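Local coordinates for HD domain protein (Enterococcus faecalis, PDB 4LRL) that probably hydrolyses deoxyribonucleoside triphosphates to deoxynucleosides and triphosphate, as a tetramer switched on or off by the nucleotides it binds, at residues L67-Q72 with K319-V324; Y255-Y260 with A430-Q435; Q32-E37 with I48-Q53. All coordinates share one frame; numbering follows the deposited sequence. Where two conformers were deposited one is given.

Contact 1 of 3, residues L67-Q72 with K319-V324. With DGT (2'-deoxyguanosine-5'-triphosphate), chain O.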
loop_
_atom_site.group_PDB
_atom_site.type_symbol
_atom_site.label_atom_id
_atom_site.label_comp_id
_atom_site.label_asym_id
_atom_site.label_seq_id
_atom_site.Cartn_x
_atom_site.Cartn_y
_atom_site.Cartn_z
ATOM N N LEU C 67 8.319 5.064 28.224
ATOM C CA LEU C 67 7.825 4.072 27.281
ATOM C C LEU C 67 8.507 4.178 25.904
ATOM O O LEU C 67 8.462 3.235 25.132
ATOM C CB LEU C 67 6.297 4.134 27.169
ATOM C CG LEU C 67 5.483 3.915 28.450
ATOM C CD1 LEU C 67 3.968 3.919 28.177
ATOM C CD2 LEU C 67 5.899 2.635 29.205
ATOM N N ARG C 68 9.151 5.306 25.603
ATOM C CA ARG C 68 9.985 5.414 24.393
ATOM C C ARG C 68 11.150 4.446 24.426
ATOM O O ARG C 68 11.599 3.970 23.385
ATOM C CB ARG C 68 10.545 6.823 24.218
ATOM C CG ARG C 68 9.520 7.869 23.844
ATOM C CD ARG C 68 10.128 9.242 24.062
ATOM N NE ARG C 68 9.263 10.340 23.647
ATOM C CZ ARG C 68 9.131 10.769 22.397
ATOM N NH1 ARG C 68 9.788 10.169 21.411
ATOM N NH2 ARG C 68 8.326 11.794 22.132
ATOM N N ARG C 69 11.635 4.167 25.634
ATOM C CA ARG C 69 12.825 3.351 25.838
ATOM C C ARG C 69 12.500 1.863 26.041
ATOM O O ARG C 69 13.339 1.089 26.512
ATOM C CB ARG C 69 13.645 3.923 27.000
ATOM C CG ARG C 69 14.081 5.367 26.760
ATOM C CD ARG C 69 15.065 5.885 27.795
ATOM N NE ARG C 69 14.486 5.985 29.133
ATOM C CZ ARG C 69 13.734 6.996 29.560
ATOM N NH1 ARG C 69 13.444 8.021 28.763
ATOM N NH2 ARG C 69 13.264 6.977 30.798
ATOM N N ILE C 70 11.282 1.466 25.673
ATOM C CA ILE C 70 10.860 0.080 25.833
ATOM C C ILE C 70 10.180 -0.400 24.558
ATOM O O ILE C 70 9.170 0.174 24.127
ATOM C CB ILE C 70 9.930 -0.101 27.065
ATOM C CG1 ILE C 70 10.658 0.300 28.356
ATOM C CG2 ILE C 70 9.440 -1.537 27.163
ATOM C CD1 ILE C 70 9.782 0.284 29.608
ATOM N N LYS C 71 10.745 -1.438 23.945
ATOM C CA LYS C 71 10.203 -1.986 22.698
ATOM C C LYS C 71 8.854 -2.610 22.951
ATOM O O LYS C 71 8.644 -3.243 23.985
ATOM C CB LYS C 71 11.132 -3.028 22.086
ATOM C CG LYS C 71 12.312 -2.454 21.294
ATOM C CD LYS C 71 13.113 -3.575 20.610
ATOM C CE LYS C 71 13.948 -4.398 21.607
ATOM N NZ LYS C 71 14.872 -3.594 22.510
ATOM N N GLN C 72 7.950 -2.430 21.997
ATOM C CA GLN C 72 6.607 -2.988 22.086
ATOM C C GLN C 72 6.609 -4.513 21.934
ATOM O O GLN C 72 5.864 -5.211 22.621
ATOM C CB GLN C 72 5.688 -2.328 21.036
ATOM C CG GLN C 72 4.321 -2.994 20.838
ATOM C CD GLN C 72 3.317 -2.639 21.933
ATOM O OE1 GLN C 72 3.532 -1.712 22.712
ATOM N NE2 GLN C 72 2.216 -3.375 21.991
ATOM N N LYS C 319 12.929 3.123 36.692
ATOM C CA LYS C 319 14.240 3.430 36.141
ATOM C C LYS C 319 14.614 2.421 35.075
ATOM O O LYS C 319 15.589 2.622 34.348
ATOM C CB LYS C 319 15.304 3.408 37.245
ATOM C CG LYS C 319 15.359 4.665 38.105
ATOM C CD LYS C 319 16.329 4.473 39.250
ATOM C CE LYS C 319 16.494 5.745 40.074
ATOM N NZ LYS C 319 17.094 5.424 41.406
ATOM N N LEU C 320 13.850 1.333 35.000
ATOM C CA LEU C 320 14.171 0.232 34.105
ATOM C C LEU C 320 13.620 0.409 32.696
ATOM O O LEU C 320 12.472 0.822 32.523
ATOM C CB LEU C 320 13.657 -1.082 34.673
ATOM C CG LEU C 320 14.350 -1.689 35.887
ATOM C CD1 LEU C 320 13.684 -3.017 36.163
ATOM C CD2 LEU C 320 15.856 -1.869 35.664
ATOM N N ASP C 321 14.456 0.087 31.706
ATOM C CA ASP C 321 14.079 0.075 30.283
ATOM C C ASP C 321 14.983 -0.902 29.517
ATOM O O ASP C 321 15.845 -1.524 30.125
ATOM C CB ASP C 321 14.138 1.487 29.688
ATOM C CG ASP C 321 15.508 2.140 29.831
ATOM O OD1 ASP C 321 15.558 3.335 30.195
ATOM O OD2 ASP C 321 16.532 1.468 29.579
ATOM N N ASP C 322 14.796 -1.042 28.201
ATOM C CA ASP C 322 15.591 -2.004 27.414
ATOM C C ASP C 322 17.101 -1.698 27.428
ATOM O O ASP C 322 17.934 -2.611 27.442
ATOM C CB ASP C 322 15.089 -2.092 25.960
ATOM C CG ASP C 322 13.619 -2.507 25.856
ATOM O OD1 ASP C 322 13.060 -2.420 24.745
ATOM O OD2 ASP C 322 13.015 -2.920 26.866
ATOM N N GLY C 323 17.442 -0.414 27.423
ATOM C CA GLY C 323 18.822 0.018 27.408
ATOM C C GLY C 323 19.586 -0.298 28.682
ATOM O O GLY C 323 20.800 -0.497 28.649
ATOM N N VAL C 324 18.879 -0.328 29.806
ATOM C CA VAL C 324 19.486 -0.715 31.068
ATOM C C VAL C 324 19.952 -2.166 30.981
ATOM O O VAL C 324 21.114 -2.466 31.273
ATOM C CB VAL C 324 18.523 -0.494 32.277
ATOM C CG1 VAL C 324 19.049 -1.190 33.528
ATOM C CG2 VAL C 324 18.336 1.004 32.549
HETATM P PG DGT O . 4.874 24.029 22.474
HETATM O O1G DGT O . 5.311 24.812 23.696
HETATM O O2G DGT O . 4.071 22.783 22.774
HETATM O O3G DGT O . 4.293 24.910 21.385
HETATM O O3B DGT O . 6.262 23.452 21.887
HETATM P PB DGT O . 6.408 23.020 20.341
HETATM O O1B DGT O . 5.044 22.733 19.770
HETATM O O2B DGT O . 7.305 24.028 19.657
HETATM O O3A DGT O . 7.269 21.653 20.458
HETATM P PA DGT O . 6.779 20.323 21.222
HETATM O O1A DGT O . 5.376 20.459 21.727
HETATM O O2A DGT O . 7.857 19.911 22.191
HETATM O "O5'" DGT O . 6.765 19.260 20.013
HETATM C "C5'" DGT O . 6.241 19.617 18.733
HETATM C "C4'" DGT O . 6.226 18.408 17.805
HETATM O "O4'" DGT O . 6.754 17.261 18.471
HETATM C "C3'" DGT O . 4.805 18.058 17.391
HETATM O "O3'" DGT O . 4.756 17.908 15.961
HETATM C "C2'" DGT O . 4.484 16.742 18.079
HETATM C "C1'" DGT O . 5.870 16.152 18.290
HETATM N N9 DGT O . 5.992 15.217 19.439
HETATM C C8 DGT O . 6.322 13.920 19.335
HETATM N N7 DGT O . 6.377 13.319 20.547
HETATM C C5 DGT O . 6.077 14.254 21.456
HETATM C C6 DGT O . 5.955 14.287 22.925
HETATM O O6 DGT O . 6.166 13.251 23.592
HETATM N N1 DGT O . 5.621 15.454 23.496
HETATM C C2 DGT O . 5.398 16.580 22.782
HETATM N N2 DGT O . 5.064 17.717 23.431
HETATM N N3 DGT O . 5.496 16.619 21.425
HETATM C C4 DGT O . 5.823 15.503 20.724
HETATM O O HOH W 1 15.905 1.440 25.882
HETATM O O HOH W 2 10.877 -4.466 25.676
#
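The N-terminal cap of helix 322-332 is held against loop 67-72, where Asp321 and Asp322 meet Arg69 and Lys71. Asp321 is the N-cap residue, and its two carboxylate oxygens divide the work. OD2 of Asp321 accepts the capping bond from Val324 N at 3.0 Å, a reach permitted by CG standing between the backbone N and the carbonyl carbon (chi1 57°). OD1 of Asp321 takes Arg69 NE at 3.0 Å in a salt bridge. The oxygen lies in the guanidinium plane, yet the arginine comes from above the carboxylate. NE alone makes the contact; the two planes, 79° apart, do not face each other as in a two-bond pairing. Aspartate suits this place because its short arm can reach both a first-turn amide and a partner outside the helix. The buried Ile70 lays its CG1 against Asp321 CB at 3.9 Å, an apolar contact beside the charges.

The backbone joins in as well. Asp322 N donates to Arg69 O at 3.1 Å, and a water bridges the same carbonyl to Gly323 N.

Arg69 NH1 also bonds Leu348 O of the second subunit, while the neighbouring Arg68 makes a cation-pi contact with Phe88 and turns to the bound dGTP, its NH2 donating to O6 of the guanine at 3.0 Å. The loop therefore lies between the helix cap and a nucleotide pocket, probably a regulatory one, that Arg350 and Lys354 of the second subunit complete.

Asp322 OD1 is gripped twice by a single residue: Lys71 N arrives at 2.6 Å, and the lysine chain curls back through chi3 and chi4 until NZ, also bonded to Tyr141 OH, reaches that oxygen from the opposite face of the carboxylate at 3.1 Å.

Contact 2 of 3, residues Y255-Y260 with A430-Q435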
loop_
_atom_site.group_PDB
_atom_site.type_symbol
_atom_site.label_atom_id
_atom_site.label_comp_id
_atom_site.label_asym_id
_atom_site.label_seq_id
_atom_site.Cartn_x
_atom_site.Cartn_y
_atom_site.Cartn_z
ATOM N N TYR C 255 -11.181 -8.195 11.044
ATOM C CA TYR C 255 -10.433 -7.949 12.257
ATOM C C TYR C 255 -9.993 -9.290 12.876
ATOM O O TYR C 255 -8.828 -9.453 13.227
ATOM C CB TYR C 255 -11.226 -7.088 13.243
ATOM C CG TYR C 255 -10.756 -7.254 14.661
ATOM C CD1 TYR C 255 -9.579 -6.649 15.094
ATOM C CD2 TYR C 255 -11.486 -8.027 15.570
ATOM C CE1 TYR C 255 -9.138 -6.806 16.395
ATOM C CE2 TYR C 255 -11.052 -8.199 16.885
ATOM C CZ TYR C 255 -9.879 -7.584 17.289
ATOM O OH TYR C 255 -9.429 -7.739 18.574
ATOM N N ILE C 256 -10.910 -10.253 12.972
ATOM C CA ILE C 256 -10.566 -11.572 13.516
ATOM C C ILE C 256 -9.520 -12.295 12.651
ATOM O O ILE C 256 -8.601 -12.912 13.159
ATOM C CB ILE C 256 -11.820 -12.461 13.742
ATOM C CG1 ILE C 256 -12.742 -11.828 14.791
ATOM C CG2 ILE C 256 -11.419 -13.877 14.166
ATOM C CD1 ILE C 256 -12.162 -11.796 16.209
ATOM N N VAL C 257 -9.659 -12.186 11.342
ATOM C CA VAL C 257 -8.696 -12.755 10.416
ATOM C C VAL C 257 -7.291 -12.184 10.647
ATOM O O VAL C 257 -6.333 -12.943 10.761
ATOM C CB VAL C 257 -9.175 -12.589 8.955
ATOM C CG1 VAL C 257 -8.095 -13.017 7.958
ATOM C CG2 VAL C 257 -10.424 -13.409 8.733
ATOM N N SER C 258 -7.177 -10.858 10.745
ATOM C CA SER C 258 -5.884 -10.194 10.972
ATOM C C SER C 258 -5.274 -10.597 12.309
ATOM O O SER C 258 -4.052 -10.807 12.420
ATOM C CB SER C 258 -6.030 -8.675 10.930
ATOM O OG SER C 258 -6.516 -8.251 9.664
ATOM N N ARG C 259 -6.142 -10.689 13.313
ATOM C CA ARG C 259 -5.765 -11.072 14.655
ATOM C C ARG C 259 -5.095 -12.437 14.614
ATOM O O ARG C 259 -3.978 -12.593 15.099
ATOM C CB ARG C 259 -6.999 -11.095 15.560
ATOM C CG ARG C 259 -6.696 -11.085 17.043
ATOM C CD ARG C 259 -7.978 -11.025 17.865
ATOM N NE ARG C 259 -7.874 -11.786 19.112
ATOM C CZ ARG C 259 -8.820 -11.805 20.054
ATOM N NH1 ARG C 259 -9.926 -11.086 19.902
ATOM N NH2 ARG C 259 -8.655 -12.524 21.163
ATOM N N TYR C 260 -5.761 -13.397 13.976
ATOM C CA TYR C 260 -5.283 -14.778 13.872
ATOM C C TYR C 260 -3.959 -14.865 13.112
ATOM O O TYR C 260 -3.016 -15.518 13.557
ATOM C CB TYR C 260 -6.356 -15.656 13.204
ATOM C CG TYR C 260 -5.890 -17.024 12.719
ATOM C CD1 TYR C 260 -5.877 -18.117 13.569
ATOM C CD2 TYR C 260 -5.480 -17.221 11.400
ATOM C CE1 TYR C 260 -5.461 -19.362 13.134
ATOM C CE2 TYR C 260 -5.067 -18.465 10.958
ATOM C CZ TYR C 260 -5.061 -19.532 11.830
ATOM O OH TYR C 260 -4.650 -20.774 11.398
ATOM N N ALA C 430 -16.244 -18.776 13.227
ATOM C CA ALA C 430 -16.430 -20.066 13.899
ATOM C C ALA C 430 -15.307 -21.033 13.555
ATOM O O ALA C 430 -14.876 -21.819 14.405
ATOM C CB ALA C 430 -17.776 -20.674 13.540
ATOM N N ALA C 431 -14.837 -20.978 12.311
ATOM C CA ALA C 431 -13.768 -21.875 11.849
ATOM C C ALA C 431 -12.412 -21.512 12.448
ATOM O O ALA C 431 -11.630 -22.390 12.799
ATOM C CB ALA C 431 -13.694 -21.885 10.337
ATOM N N LEU C 432 -12.143 -20.214 12.549
ATOM C CA LEU C 432 -10.918 -19.704 13.161
ATOM C C LEU C 432 -10.936 -19.888 14.675
ATOM O O LEU C 432 -9.927 -20.269 15.272
ATOM C CB LEU C 432 -10.720 -18.221 12.811
ATOM C CG LEU C 432 -10.277 -17.895 11.381
ATOM C CD1 LEU C 432 -10.403 -16.409 11.098
ATOM C CD2 LEU C 432 -8.850 -18.375 11.124
ATOM N N ALA C 433 -12.094 -19.616 15.279
ATOM C CA ALA C 433 -12.295 -19.750 16.719
ATOM C C ALA C 433 -12.270 -21.206 17.158
ATOM O O ALA C 433 -11.900 -21.507 18.294
ATOM C CB ALA C 433 -13.597 -19.094 17.135
ATOM N N GLY C 434 -12.664 -22.103 16.257
ATOM C CA GLY C 434 -12.560 -23.543 16.491
ATOM C C GLY C 434 -11.148 -24.063 16.277
ATOM O O GLY C 434 -10.749 -25.061 16.886
ATOM N N GLN C 435 -10.391 -23.389 15.411
ATOM C CA GLN C 435 -8.996 -23.769 15.141
ATOM C C GLN C 435 -8.021 -23.145 16.146
ATOM O O GLN C 435 -6.801 -23.300 16.020
ATOM C CB GLN C 435 -8.583 -23.413 13.708
ATOM C CG GLN C 435 -7.498 -24.335 13.144
ATOM C CD GLN C 435 -6.457 -23.604 12.308
ATOM O OE1 GLN C 435 -6.349 -22.379 12.360
ATOM N NE2 GLN C 435 -5.679 -24.363 11.536
#
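Apolar packing, centred on Leu432, accounts for most of the contact between Tyr260, Val257 and Ile256 on one helix and Leu432 and Gln435 on the other. The two methyls of Leu432 part company. CD1 goes to the branched residues, lying 3.8 Å from Val257 CG2 and 4.1 Å from Ile256 CG2; Leu432 and Ile256 lie alongside, pointing oppositely, whereas the valine is crossed at a slant. A forked side chain suits this place, since its two methyls can meet the aliphatic pair and the tyrosine face at once.

The other methyl makes a CH-pi contact. CD2 of Leu432 stands 3.6 Å from the centroid of the Tyr260 ring, over the face and only 12° off the ring normal. The tyrosine offers this face with CG anti to its backbone N (chi1 166°). Tyr260 also adopts a second conformer, and the CH-pi geometry describes one of its two positions.

These residues belong to helix-helix packing inside the HD-associated region. Helices 249-267 and 427-434 run roughly the same way, their local axes 10.6 Å apart at closest approach and inclined by 27°, a spacing bridged by side chains with the backbones kept apart. Ile256 also touches Ile410.

Polar contacts lie at the tyrosine end and turn toward the subunit interface. Tyr260 OH and Gln435 OE1 come very close, but the glutamine is poorly ordered and the tyrosine has two positions, which makes the closeness doubtful. Both polar ends are also hydrogen-bonded to Glu253 of the third subunit, whose OE1 pairs with Tyr260 OH and whose OE2 accepts from Gln435 NE2. That subunit also packs Leu428 on Leu432 and Pro427 on Gln435.

Contact 3 of 3, residues Q32-E37 with I48-Q53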
loop_
_atom_site.group_PDB
_atom_site.type_symbol
_atom_site.label_atom_id
_atom_site.label_comp_id
_atom_site.label_asym_id
_atom_site.label_seq_id
_atom_site.Cartn_x
_atom_site.Cartn_y
_atom_site.Cartn_z
ATOM N N GLN C 32 -9.926 22.155 30.477
ATOM C CA GLN C 32 -8.896 22.921 29.771
ATOM C C GLN C 32 -8.564 22.363 28.390
ATOM O O GLN C 32 -8.071 21.242 28.259
ATOM C CB GLN C 32 -7.626 23.051 30.615
ATOM C CG GLN C 32 -7.714 24.106 31.702
ATOM C CD GLN C 32 -6.353 24.591 32.173
ATOM O OE1 GLN C 32 -5.339 24.425 31.488
ATOM N NE2 GLN C 32 -6.326 25.205 33.347
ATOM N N ARG C 33 -8.861 23.165 27.372
ATOM C CA ARG C 33 -8.534 22.856 25.984
ATOM C C ARG C 33 -7.292 23.623 25.558
ATOM O O ARG C 33 -7.062 24.739 26.019
ATOM C CB ARG C 33 -9.706 23.211 25.061
ATOM C CG ARG C 33 -10.491 22.020 24.530
ATOM C CD ARG C 33 -11.518 21.514 25.530
ATOM N NE ARG C 33 -12.189 20.297 25.062
ATOM C CZ ARG C 33 -13.211 19.713 25.685
ATOM N NH1 ARG C 33 -13.695 20.229 26.810
ATOM N NH2 ARG C 33 -13.754 18.610 25.183
ATOM N N LEU C 34 -6.491 23.020 24.683
ATOM C CA LEU C 34 -5.294 23.668 24.158
ATOM C C LEU C 34 -5.689 24.761 23.173
ATOM O O LEU C 34 -6.650 24.576 22.418
ATOM C CB LEU C 34 -4.384 22.650 23.466
ATOM C CG LEU C 34 -3.708 21.588 24.337
ATOM C CD1 LEU C 34 -3.101 20.501 23.468
ATOM C CD2 LEU C 34 -2.655 22.210 25.248
ATOM N N PRO C 35 -4.962 25.906 23.183
ATOM C CA PRO C 35 -5.263 26.997 22.239
ATOM C C PRO C 35 -5.444 26.448 20.823
ATOM O O PRO C 35 -6.506 26.636 20.214
ATOM C CB PRO C 35 -4.020 27.895 22.324
ATOM C CG PRO C 35 -3.498 27.681 23.705
ATOM C CD PRO C 35 -3.827 26.243 24.071
ATOM N N ILE C 36 -4.425 25.747 20.326
ATOM C CA ILE C 36 -4.517 25.049 19.046
ATOM C C ILE C 36 -4.282 23.552 19.217
ATOM O O ILE C 36 -3.381 23.127 19.961
ATOM C CB ILE C 36 -3.568 25.647 17.967
ATOM C CG1 ILE C 36 -2.110 25.710 18.454
ATOM C CG2 ILE C 36 -4.046 27.038 17.549
ATOM C CD1 ILE C 36 -1.207 24.613 17.907
ATOM N N GLU C 37 -5.114 22.766 18.536
ATOM C CA GLU C 37 -4.948 21.322 18.450
ATOM C C GLU C 37 -3.490 20.948 18.168
ATOM O O GLU C 37 -2.865 21.500 17.257
ATOM C CB GLU C 37 -5.848 20.779 17.348
ATOM C CG GLU C 37 -5.673 19.309 17.060
ATOM C CD GLU C 37 -6.662 18.811 16.033
ATOM O OE1 GLU C 37 -7.536 18.004 16.411
ATOM O OE2 GLU C 37 -6.581 19.241 14.861
ATOM N N ILE C 48 -1.863 11.830 15.448
ATOM C CA ILE C 48 -2.456 11.754 16.774
ATOM C C ILE C 48 -2.918 13.178 17.098
ATOM O O ILE C 48 -2.141 14.127 16.954
ATOM C CB ILE C 48 -1.442 11.265 17.849
ATOM C CG1 ILE C 48 -0.702 9.975 17.421
ATOM C CG2 ILE C 48 -2.109 11.133 19.239
ATOM C CD1 ILE C 48 -1.577 8.769 17.042
ATOM N N HIS C 49 -4.179 13.325 17.507
ATOM C CA HIS C 49 -4.765 14.647 17.772
ATOM C C HIS C 49 -4.983 14.868 19.263
ATOM O O HIS C 49 -5.683 14.081 19.914
ATOM C CB HIS C 49 -6.102 14.816 17.040
ATOM C CG HIS C 49 -6.008 14.678 15.550
ATOM N ND1 HIS C 49 -5.926 13.457 14.919
ATOM C CD2 HIS C 49 -6.002 15.608 14.568
ATOM C CE1 HIS C 49 -5.866 13.639 13.612
ATOM N NE2 HIS C 49 -5.904 14.937 13.374
ATOM N N VAL C 50 -4.403 15.947 19.792
ATOM C CA VAL C 50 -4.515 16.282 21.213
ATOM C C VAL C 50 -5.131 17.670 21.408
ATOM O O VAL C 50 -4.575 18.670 20.930
ATOM C CB VAL C 50 -3.139 16.202 21.919
ATOM C CG1 VAL C 50 -3.234 16.664 23.385
ATOM C CG2 VAL C 50 -2.567 14.788 21.831
ATOM N N GLN C 51 -6.279 17.712 22.100
ATOM C CA GLN C 51 -6.995 18.962 22.424
ATOM C C GLN C 51 -6.990 19.313 23.909
ATOM O O GLN C 51 -7.098 20.483 24.261
ATOM C CB GLN C 51 -8.461 18.909 21.983
ATOM C CG GLN C 51 -8.694 18.946 20.493
ATOM C CD GLN C 51 -8.983 17.571 19.944
ATOM O OE1 GLN C 51 -10.132 17.122 19.932
ATOM N NE2 GLN C 51 -7.941 16.886 19.494
ATOM N N HIS C 52 -6.908 18.305 24.775
ATOM C CA HIS C 52 -6.983 18.528 26.218
ATOM C C HIS C 52 -5.608 18.771 26.824
ATOM O O HIS C 52 -4.651 18.057 26.514
ATOM C CB HIS C 52 -7.633 17.333 26.919
ATOM C CG HIS C 52 -9.050 17.082 26.508
ATOM N ND1 HIS C 52 -9.387 16.297 25.422
ATOM C CD2 HIS C 52 -10.220 17.509 27.042
ATOM C CE1 HIS C 52 -10.702 16.253 25.305
ATOM N NE2 HIS C 52 -11.232 16.982 26.275
ATOM N N GLN C 53 -5.527 19.771 27.700
ATOM C CA GLN C 53 -4.327 20.039 28.490
ATOM C C GLN C 53 -3.923 18.822 29.335
ATOM O O GLN C 53 -2.741 18.521 29.475
ATOM C CB GLN C 53 -4.551 21.269 29.383
ATOM C CG GLN C 53 -3.305 21.792 30.086
ATOM C CD GLN C 53 -2.250 22.312 29.111
ATOM O OE1 GLN C 53 -2.441 23.337 28.455
ATOM N NE2 GLN C 53 -1.125 21.607 29.027
#
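Leu34 leans its CG toward its own backbone N, opposite the carbonyl carbon (chi1 -68°), and this sets one methyl over the neighbouring strand and the other at the first residue of helix 53-60: CD1 lies 3.8 Å from Val50 CG1, and CD2 touches Gln53 OE1 at 3.4 Å. Glu37 instead stretches out, with CG anti to the backbone N (chi1 174°) and an extended chain beyond, which carries OE1 to within 3.4 Å of His49 CD2, at the edge of the imidazole.

Both strands belong to the antiparallel beta hairpin 33-42 and 46-52. Arg33 and His52 form a non-hydrogen-bonded pair, and the bonds fall on the residues flanking it: Leu34 N to Gln51 O at 2.6 Å and Gln53 N to Gln32 O at 3.0 Å. Gln51 O is also met by Arg33 CA at 3.3 Å, a CA-H...O contact. The chain turns a corner at Pro35 and Ile36 before Glu37 comes back alongside Gln51.

Although Arg33 and His52 diverge at CB, the arginine bends at chi2 and its guanidinium passes the imidazole, planes 42° apart. His52 NE2 sits 3.1 Å above the guanidinium plane, offset toward the rim, so the angle is poor for a hydrogen bond. Val50 packs on Ile55, Leu56 and Ile59, and Leu34 on Leu56, all of helix 53-60, a packing that branched apolar side chains suit; the amide of Gln53 bonds through NE2 to Asp57 of the same helix.

Glu37 does not hydrogen-bond Gln51 NE2, and its stronger partner is Arg233 of the fourth subunit, to which OE2 forms a salt bridge. The carboxylate therefore links this hairpin to another subunit; the arginine probably offsets its charge, and any pull on His49 would be modest.

Contact 3 comes first along the chain, closing the hairpin 33-42/46-52 before contact 1 opens. Contacts 1 and 2 then interleave: loop 67-72, helix 249-267, the start of helix 322-332 and helix 427-434 follow in turn. The centres of contacts 1 and 2 lie about 32 Å apart on opposite sides of the chain's centre; those of contacts 1 and 3 are about 27 Å apart, those of contacts 2 and 3 about 38 Å. None touches another. Contact 1 meets the second subunit, contact 2 the third, contact 3 chiefly the fourth. Contacts 1 and 3 lie near one dGTP pocket, to which Arg68, Lys38 and the second subunit contribute, consistent with this nucleotide bridging two subunits.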